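Phosphoserine aminotransferase SerC (Cytophaga hutchinsonii ATCC 33406, PDB 3FFR) probably catalyses the PLP-dependent transamination that links phosphoserine and 3-phosphohydroxypyruvate in serine biosynthesis, as a class-V aminotransferase. Local coordinates at residues Gly11-Tyr16 / Pro343-Glu348; Phe193-Gly198 / Ala246-Leu251; Met323-Gly328 / Ile337-Phe342; Pro17-His22 / Gly253-Asp258. One frame throughout, in Å; residues are numbered along the deposited sequence.

Contact 1: residues Gly11-Tyr16 / Pro343-Glu348; sequences GPSELY and PAHSLE
A344 CB packs against the backbone of E14 to Y16, P343 CB against the Y16 ring, and H345 lies against S13 and E14.

The van der Waals packing centres on A344. Its CB points at the N-terminal loop and sits 3.2 Å from E14 O. It also touches L15 O and Y16 CA. The apolar side-chain pair lies beside it: Y16 CE1 meets P343 CB at 3.8 Å. The proline carbon lies at the edge of the tyrosine ring, near its plane, and the two side chains cross at about a right angle. Y16 has CG anti to its own N (chi1 -162°), which swings the ring toward P343.

More packing surrounds the imidazole. S13 OG lies at its edge, 3.3 Å from H345 CE1. E14 CB comes obliquely to H345 NE2 at 3.7 Å.

The strongest polar partners of these groups are outside the pair: S13 OG bonds to T9 O, H345 NE2 to Y7 O, and E14 OE2 forms a salt bridge with K30 of the second subunit.

Two waters bridge the segments. One lies 2.7 Å from L15 O and 2.8 Å from A344 O, within bonding reach of both. The other lies 2.9 Å from Y16 OH and donates to P343 O.

The contact ties the loop after strand 6-8, where G11 touches the bound serine, to the turn between strand 336-340 and helix 347-360. Y16 also packs on helix 246-262, P343 on helix 264-284, and F8 stacks on the H345 ring.

Contact 2: residues Phe193-Gly198 / Ala246-Leu251; sequences FGLPAG and AMNIFL
N248 reaches from the first turn of helix 246-262 to the loop 193-198, and its CB points at that loop. Next along, N248 CG lies 3.7 Å from P196 O. At the tip, OD1 lies 3.9 Å from P196 CD. ND2 donates to P196 O at 2.9 Å, with an N-H...O angle of 149°. The donor stands above the carbonyl plane of P196, 35° out of it, so the bond does not follow a lone pair. ND2 also packs on the backbone carbon G198 C. Replacing N248 by a leucine would probably leave P196 O without this donor and loosen the hold of the helix on the loop.

The rest is packing. L195 has CG anti to its carbonyl carbon (chi1 -60°), which carries both methyls to the helix. L195 CD1 touches N248 O at 3.6 Å. L195 CD2 packs on L251 CB at 3.9 Å, and these two leucines cross obliquely. L251 CD1 reaches P196 CD, meeting the proline at about a right angle. G198 suits its place: a CB there would be jammed against the carbonyl O of A197.

The loop follows close after K191, the lysine that carries PLP, and joins strands 184-188 and 200-205 of the large mixed sheet. The contact seats helix 246-262 on it. V19 of helix 19-28 also covers L195, and H22 covers L251. P196 packs on M247 of the second subunit.

Contact 3: residues Met323-Gly328 / Ile337-Phe342; sequences MAVGAG and IRIANF
R338 CG is anti to its carbonyl carbon (chi1 -54°), and the chain bends at chi3 (-74°), which brings NE to A327 O at the end of the neighbouring strand. In V325, CG1 is anti to the carbonyl carbon, and CG2 falls between N and the carbonyl carbon, where it faces I337.

The strands 323-327 and 336-340 form an antiparallel hairpin. G326 and R338 are a hydrogen-bonded pair. R338 N donates to G326 O at 2.8 Å and G326 N to R338 O at 2.9 Å. I337 CA adds a CH...O contact to G326 O. A327 and I337 are the next, non-hydrogen-bonded pair. A side chain at G326 would clash with R338 O.

On the side of V325 the packing is apolar. V325 CG2 meets I337 CG2 at 4.1 Å. V325 CG1 runs beside I339 CG1.

R338 binds the other strand with its side chain as well. NE donates to A327 O at 3.0 Å, and the acceptor lies at the edge of the guanidinium, in its plane. A water donates to A327 O and accepts from R338 NH2. NH1 bonds to T141 O. A methionine in place of R338 would probably leave A327 O without its NE donor and T141 O without its NH1 partner.

A327 O thus takes two donors, one from R338 and one from water. These bonds probably fix the rotation of the guanidinium. The R338 side chain comes within about 6 Å of the bound serine. It may correspond to the arginine that receives the substrate carboxylate in related aminotransferases.

Contact 4: residues Pro17-His22 / Gly253-Asp258; sequences PTVRQH and GKVTGD
Helix 19-28 and helix 246-262 pack together here, and a His-carboxylate hydrogen bond joins them in this PLP-dependent aminotransferase fold. D258 OD2 takes two donors from the N-terminal segment. H22 NE2 donates at 2.8 Å with an N-H...O angle of 165°. It meets OD2 on the syn side, and the acceptor lies in the plane of the imidazole. Ring and carboxylate are nearly coplanar, 19° apart. T18 OG1 donates to the same oxygen at 2.6 Å, from the anti side and out of the carboxylate plane. T18 OG1 sits between its own N and carbonyl carbon, and this turns it toward D258. The two bonds grip one oxygen and probably hold the carboxylate in its rotation.

K254 covers one face of the H22 ring. Its CB lies over the ring; beyond it the chain bends at chi2 and the amine leads away. H22 is thereby held from two directions, at its edge by D258 and over its face by K254.

Next to this polar group is a small apolar patch. V19 CG2 meets V255 CG2 at 3.8 Å, and the two side chains cross. L195 also touches both valines, and Y16 packs on V255. On helix 19-28, R20 forms a salt bridge with D28 of the second subunit. In the CH-pi contact, K254 CB stands 3.4 Å from the centroid of the H22 ring, only 5° off the ring normal.

Overall arrangement
Contacts 1, 2 and 4 touch one another. Contacts 2 and 4 have centres about 9 Å apart and both use helix 246-262. Contact 1 lies about 12 Å from contact 4 and about 14 Å from contact 2, and Y16 touches both. Contact 3, in the five-stranded sheet, joins the group through contact 1, about 11 Å away by centres. It does not touch contacts 2 and 4, about 21 and 23 Å away. Along the chain, contact 1 spans nearly everything: contact 4 lies within it, contact 2 within contact 4, and contact 3 comes after both, also within the span of contact 1. The N-terminal segment thus connects the five-stranded sheet with helix 246-262, and contacts 1, 2 and 4 all reach the second subunit.

Contact 1: residues Gly11-Tyr16 / Pro343-Glu348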
loop_
_atom_site.group_PDB
_atom_site.type_symbol
_atom_site.label_atom_id
_atom_site.label_comp_id
_atom_site.label_asym_id
_atom_site.label_seq_id
_atom_site.Cartn_x
_atom_site.Cartn_y
_atom_site.Cartn_z
ATOM N N GLY A 11 -17.241 -3.773 -0.794
ATOM C CA GLY A 11 -15.815 -3.453 -0.602
ATOM C C GLY A 11 -15.287 -2.248 -1.345
ATOM O O GLY A 11 -15.420 -2.165 -2.569
ATOM N N PRO A 12 -14.814 -1.225 -0.609
ATOM C CA PRO A 12 -14.873 -1.054 0.840
ATOM C C PRO A 12 -16.265 -1.263 1.375
ATOM O O PRO A 12 -17.240 -1.284 0.623
ATOM C CB PRO A 12 -14.441 0.410 1.022
ATOM C CG PRO A 12 -13.525 0.661 -0.153
ATOM C CD PRO A 12 -14.202 -0.060 -1.271
ATOM N N SER A 13 -16.356 -1.447 2.687
ATOM C CA SER A 13 -17.650 -1.725 3.311
ATOM C C SER A 13 -17.644 -1.270 4.764
ATOM O O SER A 13 -16.664 -0.718 5.267
ATOM C CB SER A 13 -18.027 -3.207 3.208
ATOM O OG SER A 13 -19.417 -3.436 3.453
ATOM N N GLU A 14 -18.746 -1.543 5.443
ATOM C CA GLU A 14 -18.884 -1.193 6.841
ATOM C C GLU A 14 -17.669 -1.746 7.632
ATOM O O GLU A 14 -17.286 -2.905 7.484
ATOM C CB GLU A 14 -20.211 -1.747 7.375
ATOM C CG GLU A 14 -20.707 -1.187 8.663
ATOM C CD GLU A 14 -21.054 0.299 8.625
ATOM O OE1 GLU A 14 -21.392 0.896 7.566
ATOM O OE2 GLU A 14 -21.001 0.863 9.719
ATOM N N LEU A 15 -17.031 -0.895 8.448
ATOM C CA LEU A 15 -15.892 -1.367 9.246
ATOM C C LEU A 15 -16.369 -2.318 10.350
ATOM O O LEU A 15 -17.462 -2.196 10.905
ATOM C CB LEU A 15 -15.076 -0.204 9.841
ATOM C CG LEU A 15 -14.578 0.829 8.837
ATOM C CD1 LEU A 15 -13.649 1.852 9.543
ATOM C CD2 LEU A 15 -13.836 0.205 7.669
ATOM N N TYR A 16 -15.509 -3.271 10.664
ATOM C CA TYR A 16 -15.771 -4.202 11.729
ATOM C C TYR A 16 -16.093 -3.318 12.965
ATOM O O TYR A 16 -15.470 -2.261 13.169
ATOM C CB TYR A 16 -14.591 -5.154 11.941
ATOM C CG TYR A 16 -14.986 -6.373 12.707
ATOM C CD1 TYR A 16 -15.605 -7.453 12.063
ATOM C CD2 TYR A 16 -14.742 -6.479 14.065
ATOM C CE1 TYR A 16 -15.976 -8.584 12.766
ATOM C CE2 TYR A 16 -15.123 -7.612 14.767
ATOM C CZ TYR A 16 -15.738 -8.650 14.118
ATOM O OH TYR A 16 -16.134 -9.785 14.821
ATOM N N PRO A 343 -18.711 -10.008 8.062
ATOM C CA PRO A 343 -18.794 -10.112 9.533
ATOM C C PRO A 343 -19.176 -8.819 10.212
ATOM O O PRO A 343 -19.800 -8.840 11.281
ATOM C CB PRO A 343 -17.398 -10.608 9.923
ATOM C CG PRO A 343 -17.024 -11.495 8.727
ATOM C CD PRO A 343 -17.523 -10.713 7.538
ATOM N N ALA A 344 -18.828 -7.702 9.582
ATOM C CA ALA A 344 -19.128 -6.351 10.128
ATOM C C ALA A 344 -20.589 -6.053 10.189
ATOM O O ALA A 344 -21.031 -5.166 10.937
ATOM C CB ALA A 344 -18.445 -5.246 9.314
ATOM N N HIS A 345 -21.345 -6.771 9.371
ATOM C CA HIS A 345 -22.810 -6.581 9.326
ATOM C C HIS A 345 -23.459 -7.525 10.320
ATOM O O HIS A 345 -23.253 -8.729 10.269
ATOM C CB HIS A 345 -23.345 -6.859 7.913
ATOM C CG HIS A 345 -22.708 -6.006 6.860
ATOM N ND1 HIS A 345 -21.810 -6.502 5.940
ATOM C CD2 HIS A 345 -22.828 -4.681 6.597
ATOM C CE1 HIS A 345 -21.384 -5.510 5.171
ATOM N NE2 HIS A 345 -21.986 -4.397 5.548
ATOM N N SER A 346 -24.204 -6.970 11.265
ATOM C CA SER A 346 -24.862 -7.808 12.262
ATOM C C SER A 346 -26.193 -8.320 11.769
ATOM O O SER A 346 -26.799 -7.801 10.827
ATOM C CB SER A 346 -25.126 -7.041 13.549
ATOM O OG SER A 346 -26.053 -5.991 13.297
ATOM N N LEU A 347 -26.640 -9.334 12.474
ATOM C CA LEU A 347 -27.939 -9.949 12.217
ATOM C C LEU A 347 -29.026 -8.886 12.321
ATOM O O LEU A 347 -29.939 -8.816 11.486
ATOM C CB LEU A 347 -28.197 -11.070 13.213
ATOM C CG LEU A 347 -29.509 -11.853 13.027
ATOM C CD1 LEU A 347 -29.533 -12.520 11.662
ATOM C CD2 LEU A 347 -29.667 -12.891 14.141
ATOM N N GLU A 348 -28.890 -8.007 13.309
ATOM C CA GLU A 348 -29.942 -7.007 13.501
ATOM C C GLU A 348 -29.939 -6.009 12.370
ATOM O O GLU A 348 -31.006 -5.589 11.941
ATOM C CB GLU A 348 -29.902 -6.309 14.863
ATOM C CG GLU A 348 -31.058 -5.298 15.033
ATOM C CD GLU A 348 -32.439 -5.831 14.596
ATOM O OE1 GLU A 348 -32.877 -6.917 15.064
ATOM O OE2 GLU A 348 -33.110 -5.140 13.787
HETATM O O HOH W 1 -19.881 -2.826 11.975
HETATM O O HOH W 2 -18.507 -10.775 13.407
#

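Contact 2: residues Phe193-Gly198 / Ala246-Leu251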
loop_
_atom_site.group_PDB
_atom_site.type_symbol
_atom_site.label_atom_id
_atom_site.label_comp_id
_atom_site.label_asym_id
_atom_site.label_seq_id
_atom_site.Cartn_x
_atom_site.Cartn_y
_atom_site.Cartn_z
ATOM N N PHE A 193 -12.887 -8.657 6.113
ATOM C CA PHE A 193 -12.095 -8.340 7.320
ATOM C C PHE A 193 -12.462 -6.991 7.941
ATOM O O PHE A 193 -12.077 -6.686 9.084
ATOM C CB PHE A 193 -10.589 -8.580 7.129
ATOM C CG PHE A 193 -10.251 -10.040 7.157
ATOM C CD1 PHE A 193 -10.015 -10.674 8.357
ATOM C CD2 PHE A 193 -10.204 -10.788 6.006
ATOM C CE1 PHE A 193 -9.731 -12.031 8.403
ATOM C CE2 PHE A 193 -9.907 -12.163 6.036
ATOM C CZ PHE A 193 -9.668 -12.778 7.239
ATOM N N GLY A 194 -13.250 -6.198 7.207
ATOM C CA GLY A 194 -13.834 -4.980 7.771
ATOM C C GLY A 194 -12.880 -3.860 8.162
ATOM O O GLY A 194 -13.113 -3.120 9.152
ATOM N N LEU A 195 -11.787 -3.744 7.412
ATOM C CA LEU A 195 -10.809 -2.701 7.653
ATOM C C LEU A 195 -10.862 -1.679 6.534
ATOM O O LEU A 195 -11.368 -1.966 5.448
ATOM C CB LEU A 195 -9.373 -3.276 7.715
ATOM C CG LEU A 195 -9.039 -4.326 8.771
ATOM C CD1 LEU A 195 -7.481 -4.491 8.858
ATOM C CD2 LEU A 195 -9.626 -3.968 10.133
ATOM N N PRO A 196 -10.315 -0.461 6.774
ATOM C CA PRO A 196 -10.133 0.417 5.632
ATOM C C PRO A 196 -9.185 -0.243 4.629
ATOM O O PRO A 196 -8.353 -1.032 4.999
ATOM C CB PRO A 196 -9.429 1.635 6.228
ATOM C CG PRO A 196 -9.840 1.645 7.644
ATOM C CD PRO A 196 -9.810 0.159 8.013
ATOM N N ALA A 197 -9.328 0.086 3.355
ATOM C CA ALA A 197 -8.405 -0.453 2.352
ATOM C C ALA A 197 -6.970 0.056 2.650
ATOM O O ALA A 197 -6.765 1.110 3.261
ATOM C CB ALA A 197 -8.855 -0.093 0.914
ATOM N N GLY A 198 -6.018 -0.731 2.150
ATOM C CA GLY A 198 -4.589 -0.473 2.270
ATOM C C GLY A 198 -3.736 -1.638 2.723
ATOM O O GLY A 198 -2.587 -1.456 3.124
ATOM N N ALA A 246 1.450 -0.166 8.754
ATOM C CA ALA A 246 1.397 -0.621 10.148
ATOM C C ALA A 246 0.035 -0.455 10.788
ATOM O O ALA A 246 -0.383 -1.251 11.633
ATOM C CB ALA A 246 2.497 0.102 10.988
HETATM N N MSE A 247 -0.661 0.611 10.399
HETATM C CA MSE A 247 -1.984 0.878 10.977
HETATM C C MSE A 247 -2.880 -0.313 10.693
HETATM O O MSE A 247 -3.565 -0.863 11.595
HETATM C CB MSE A 247 -2.628 2.183 10.477
HETATM C CG MSE A 247 -1.756 3.416 10.699
HETATM SE SE MSE A 247 -1.419 3.790 12.591
HETATM C CE MSE A 247 -2.968 4.739 13.055
ATOM N N ASN A 248 -2.897 -0.739 9.423
ATOM C CA ASN A 248 -3.734 -1.876 9.049
ATOM C C ASN A 248 -3.234 -3.206 9.592
ATOM O O ASN A 248 -4.025 -4.091 9.882
ATOM C CB ASN A 248 -4.026 -1.994 7.550
ATOM C CG ASN A 248 -5.309 -1.308 7.152
ATOM O OD1 ASN A 248 -6.035 -0.753 7.989
ATOM N ND2 ASN A 248 -5.608 -1.334 5.835
ATOM N N ILE A 249 -1.922 -3.378 9.682
ATOM C CA ILE A 249 -1.392 -4.629 10.274
ATOM C C ILE A 249 -1.851 -4.690 11.742
ATOM O O ILE A 249 -2.254 -5.733 12.261
ATOM C CB ILE A 249 0.148 -4.737 10.118
ATOM C CG1 ILE A 249 0.480 -4.902 8.617
ATOM C CG2 ILE A 249 0.690 -5.950 10.906
ATOM C CD1 ILE A 249 2.001 -4.800 8.266
ATOM N N PHE A 250 -1.822 -3.531 12.395
ATOM C CA PHE A 250 -2.279 -3.421 13.788
ATOM C C PHE A 250 -3.761 -3.751 13.892
ATOM O O PHE A 250 -4.205 -4.595 14.694
ATOM C CB PHE A 250 -2.051 -2.004 14.322
ATOM C CG PHE A 250 -2.511 -1.800 15.735
ATOM C CD1 PHE A 250 -1.694 -2.178 16.801
ATOM C CD2 PHE A 250 -3.717 -1.187 16.009
ATOM C CE1 PHE A 250 -2.088 -1.967 18.108
ATOM C CE2 PHE A 250 -4.117 -0.982 17.321
ATOM C CZ PHE A 250 -3.296 -1.378 18.365
ATOM N N LEU A 251 -4.543 -3.086 13.059
ATOM C CA LEU A 251 -5.989 -3.277 13.098
ATOM C C LEU A 251 -6.348 -4.716 12.747
ATOM O O LEU A 251 -7.274 -5.294 13.319
ATOM C CB LEU A 251 -6.713 -2.312 12.147
ATOM C CG LEU A 251 -6.686 -0.822 12.477
ATOM C CD1 LEU A 251 -7.357 -0.077 11.307
ATOM C CD2 LEU A 251 -7.381 -0.513 13.847
#

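Contact 3: residues Met323-Gly328 / Ile337-Phe342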
loop_
_atom_site.group_PDB
_atom_site.type_symbol
_atom_site.label_atom_id
_atom_site.label_comp_id
_atom_site.label_asym_id
_atom_site.label_seq_id
_atom_site.Cartn_x
_atom_site.Cartn_y
_atom_site.Cartn_z
HETATM N N MSE A 323 -29.314 3.321 5.610
HETATM C CA MSE A 323 -28.754 2.125 4.962
HETATM C C MSE A 323 -28.549 2.361 3.475
HETATM O O MSE A 323 -29.176 3.228 2.864
HETATM C CB MSE A 323 -29.664 0.908 5.152
HETATM C CG MSE A 323 -29.847 0.513 6.624
HETATM SE SE MSE A 323 -30.948 -1.047 6.873
HETATM C CE MSE A 323 -32.660 -0.280 6.365
ATOM N N ALA A 324 -27.624 1.593 2.918
ATOM C CA ALA A 324 -27.373 1.596 1.471
ATOM C C ALA A 324 -26.879 0.227 1.027
ATOM O O ALA A 324 -26.211 -0.463 1.782
ATOM C CB ALA A 324 -26.352 2.672 1.078
ATOM N N VAL A 325 -27.265 -0.155 -0.180
ATOM C CA VAL A 325 -26.798 -1.392 -0.822
ATOM C C VAL A 325 -25.962 -0.998 -2.042
ATOM O O VAL A 325 -26.010 0.132 -2.516
ATOM C CB VAL A 325 -27.961 -2.320 -1.242
ATOM C CG1 VAL A 325 -28.818 -2.634 -0.023
ATOM C CG2 VAL A 325 -28.792 -1.722 -2.363
ATOM N N GLY A 326 -25.186 -1.940 -2.538
ATOM C CA GLY A 326 -24.425 -1.680 -3.735
ATOM C C GLY A 326 -25.276 -1.836 -4.974
ATOM O O GLY A 326 -26.254 -2.576 -5.004
ATOM N N ALA A 327 -24.891 -1.084 -5.994
ATOM C CA ALA A 327 -25.433 -1.272 -7.340
ATOM C C ALA A 327 -24.645 -2.358 -8.043
ATOM O O ALA A 327 -23.531 -2.718 -7.634
ATOM C CB ALA A 327 -25.329 0.025 -8.139
ATOM N N GLY A 328 -25.268 -2.908 -9.073
ATOM C CA GLY A 328 -24.632 -3.884 -9.926
ATOM C C GLY A 328 -23.314 -3.357 -10.472
ATOM O O GLY A 328 -23.070 -2.158 -10.597
ATOM N N ILE A 337 -28.642 -5.316 -7.894
ATOM C CA ILE A 337 -28.043 -4.782 -6.665
ATOM C C ILE A 337 -27.098 -5.855 -6.110
ATOM O O ILE A 337 -27.176 -7.039 -6.457
ATOM C CB ILE A 337 -29.041 -4.314 -5.588
ATOM C CG1 ILE A 337 -29.915 -5.477 -5.077
ATOM C CG2 ILE A 337 -29.863 -3.067 -6.091
ATOM C CD1 ILE A 337 -30.719 -5.147 -3.837
ATOM N N ARG A 338 -26.186 -5.411 -5.263
ATOM C CA ARG A 338 -25.213 -6.292 -4.625
ATOM C C ARG A 338 -25.226 -5.954 -3.139
ATOM O O ARG A 338 -24.929 -4.816 -2.737
ATOM C CB ARG A 338 -23.832 -6.076 -5.233
ATOM C CG ARG A 338 -23.786 -6.220 -6.761
ATOM C CD ARG A 338 -22.338 -6.290 -7.237
ATOM N NE ARG A 338 -21.680 -4.979 -7.165
ATOM C CZ ARG A 338 -20.380 -4.798 -7.165
ATOM N NH1 ARG A 338 -19.549 -5.837 -7.135
ATOM N NH2 ARG A 338 -19.895 -3.574 -7.095
ATOM N N ILE A 339 -25.640 -6.936 -2.350
ATOM C CA ILE A 339 -25.747 -6.797 -0.900
ATOM C C ILE A 339 -24.601 -7.529 -0.216
ATOM O O ILE A 339 -24.529 -8.747 -0.237
ATOM C CB ILE A 339 -27.096 -7.341 -0.372
ATOM C CG1 ILE A 339 -28.286 -6.634 -1.010
ATOM C CG2 ILE A 339 -27.159 -7.195 1.151
ATOM C CD1 ILE A 339 -29.664 -7.289 -0.722
ATOM N N ALA A 340 -23.691 -6.754 0.363
ATOM C CA ALA A 340 -22.583 -7.308 1.126
ATOM C C ALA A 340 -23.144 -7.888 2.425
ATOM O O ALA A 340 -24.005 -7.289 3.090
ATOM C CB ALA A 340 -21.513 -6.250 1.421
ATOM N N ASN A 341 -22.666 -9.083 2.738
ATOM C CA ASN A 341 -22.992 -9.799 3.977
ATOM C C ASN A 341 -21.680 -10.240 4.587
ATOM O O ASN A 341 -21.234 -11.364 4.409
ATOM C CB ASN A 341 -23.898 -11.010 3.695
ATOM C CG ASN A 341 -24.057 -11.948 4.909
ATOM O OD1 ASN A 341 -24.005 -11.513 6.088
ATOM N ND2 ASN A 341 -24.268 -13.226 4.632
ATOM N N PHE A 342 -21.048 -9.286 5.259
ATOM C CA PHE A 342 -19.708 -9.457 5.848
ATOM C C PHE A 342 -19.796 -9.550 7.393
ATOM O O PHE A 342 -20.838 -9.163 7.979
ATOM C CB PHE A 342 -18.796 -8.292 5.464
ATOM C CG PHE A 342 -18.574 -8.119 3.967
ATOM C CD1 PHE A 342 -18.757 -9.162 3.104
ATOM C CD2 PHE A 342 -18.060 -6.922 3.463
ATOM C CE1 PHE A 342 -18.504 -9.025 1.753
ATOM C CE2 PHE A 342 -17.792 -6.784 2.123
ATOM C CZ PHE A 342 -18.027 -7.860 1.269
HETATM O O HOH W 3 -21.821 -1.385 -6.159
#

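Contact 4: residues Pro17-His22 / Gly253-Asp258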
loop_
_atom_site.group_PDB
_atom_site.type_symbol
_atom_site.label_atom_id
_atom_site.label_comp_id
_atom_site.label_asym_id
_atom_site.label_seq_id
_atom_site.Cartn_x
_atom_site.Cartn_y
_atom_site.Cartn_z
ATOM N N PRO A 17 -17.065 -3.734 13.791
ATOM C CA PRO A 17 -17.574 -2.819 14.813
ATOM C C PRO A 17 -16.580 -2.360 15.861
ATOM O O PRO A 17 -16.773 -1.319 16.512
ATOM C CB PRO A 17 -18.742 -3.596 15.442
ATOM C CG PRO A 17 -18.518 -4.992 15.102
ATOM C CD PRO A 17 -17.812 -5.006 13.772
ATOM N N THR A 18 -15.508 -3.102 16.005
ATOM C CA THR A 18 -14.493 -2.745 17.016
ATOM C C THR A 18 -13.395 -1.842 16.487
ATOM O O THR A 18 -12.518 -1.402 17.230
ATOM C CB THR A 18 -13.826 -4.005 17.572
ATOM O OG1 THR A 18 -13.258 -4.758 16.483
ATOM C CG2 THR A 18 -14.846 -4.865 18.334
ATOM N N VAL A 19 -13.421 -1.600 15.179
ATOM C CA VAL A 19 -12.341 -0.856 14.547
ATOM C C VAL A 19 -12.185 0.515 15.140
ATOM O O VAL A 19 -11.057 0.977 15.379
ATOM C CB VAL A 19 -12.458 -0.820 12.997
ATOM C CG1 VAL A 19 -11.510 0.220 12.382
ATOM C CG2 VAL A 19 -12.160 -2.208 12.412
ATOM N N ARG A 20 -13.290 1.194 15.417
ATOM C CA ARG A 20 -13.159 2.561 15.981
ATOM C C ARG A 20 -12.334 2.565 17.256
ATOM O O ARG A 20 -11.390 3.359 17.405
ATOM C CB ARG A 20 -14.528 3.206 16.221
ATOM C CG ARG A 20 -14.431 4.621 16.731
ATOM C CD ARG A 20 -15.795 5.259 16.989
ATOM N NE ARG A 20 -15.547 6.669 17.290
ATOM C CZ ARG A 20 -15.659 7.663 16.410
ATOM N NH1 ARG A 20 -16.128 7.426 15.183
ATOM N NH2 ARG A 20 -15.357 8.899 16.799
ATOM N N GLN A 21 -12.665 1.672 18.176
ATOM C CA GLN A 21 -11.915 1.693 19.434
ATOM C C GLN A 21 -10.481 1.231 19.217
ATOM O O GLN A 21 -9.568 1.797 19.838
ATOM C CB GLN A 21 -12.617 0.973 20.595
ATOM C CG GLN A 21 -11.810 1.094 21.920
ATOM C CD GLN A 21 -11.371 2.537 22.285
ATOM O OE1 GLN A 21 -12.207 3.429 22.500
ATOM N NE2 GLN A 21 -10.047 2.750 22.395
ATOM N N HIS A 22 -10.266 0.288 18.313
ATOM C CA HIS A 22 -8.894 -0.160 18.009
ATOM C C HIS A 22 -8.052 0.920 17.389
ATOM O O HIS A 22 -6.840 0.999 17.636
ATOM C CB HIS A 22 -8.848 -1.423 17.137
ATOM C CG HIS A 22 -9.424 -2.636 17.790
ATOM N ND1 HIS A 22 -9.114 -3.014 19.085
ATOM C CD2 HIS A 22 -10.239 -3.597 17.298
ATOM C CE1 HIS A 22 -9.747 -4.140 19.365
ATOM N NE2 HIS A 22 -10.427 -4.520 18.297
ATOM N N GLY A 253 -4.608 -7.469 13.316
ATOM C CA GLY A 253 -4.325 -8.337 14.460
ATOM C C GLY A 253 -5.396 -8.188 15.523
ATOM O O GLY A 253 -5.795 -9.159 16.138
ATOM N N LYS A 254 -5.892 -6.970 15.706
ATOM C CA LYS A 254 -6.934 -6.728 16.712
ATOM C C LYS A 254 -8.265 -7.359 16.281
ATOM O O LYS A 254 -8.953 -8.037 17.061
ATOM C CB LYS A 254 -7.134 -5.232 16.964
ATOM C CG LYS A 254 -5.968 -4.537 17.662
ATOM C CD LYS A 254 -5.696 -5.105 19.059
ATOM C CE LYS A 254 -4.607 -4.349 19.784
ATOM N NZ LYS A 254 -4.380 -4.887 21.163
ATOM N N VAL A 255 -8.648 -7.123 15.030
ATOM C CA VAL A 255 -9.932 -7.659 14.501
ATOM C C VAL A 255 -9.912 -9.159 14.424
ATOM O O VAL A 255 -10.883 -9.847 14.770
ATOM C CB VAL A 255 -10.286 -7.027 13.126
ATOM C CG1 VAL A 255 -11.370 -7.810 12.382
ATOM C CG2 VAL A 255 -10.684 -5.537 13.344
ATOM N N THR A 256 -8.790 -9.699 13.987
ATOM C CA THR A 256 -8.698 -11.161 13.944
ATOM C C THR A 256 -8.772 -11.712 15.360
ATOM O O THR A 256 -9.305 -12.800 15.559
ATOM C CB THR A 256 -7.469 -11.686 13.212
ATOM O OG1 THR A 256 -6.260 -11.093 13.742
ATOM C CG2 THR A 256 -7.574 -11.364 11.701
ATOM N N GLY A 257 -8.265 -10.961 16.334
ATOM C CA GLY A 257 -8.383 -11.399 17.745
ATOM C C GLY A 257 -9.849 -11.484 18.142
ATOM O O GLY A 257 -10.332 -12.458 18.777
ATOM N N ASP A 258 -10.575 -10.461 17.745
ATOM C CA ASP A 258 -12.005 -10.391 18.020
ATOM C C ASP A 258 -12.703 -11.578 17.342
ATOM O O ASP A 258 -13.592 -12.203 17.900
ATOM C CB ASP A 258 -12.616 -9.061 17.518
ATOM C CG ASP A 258 -12.106 -7.840 18.274
ATOM O OD1 ASP A 258 -11.854 -7.975 19.496
ATOM O OD2 ASP A 258 -11.977 -6.750 17.658
#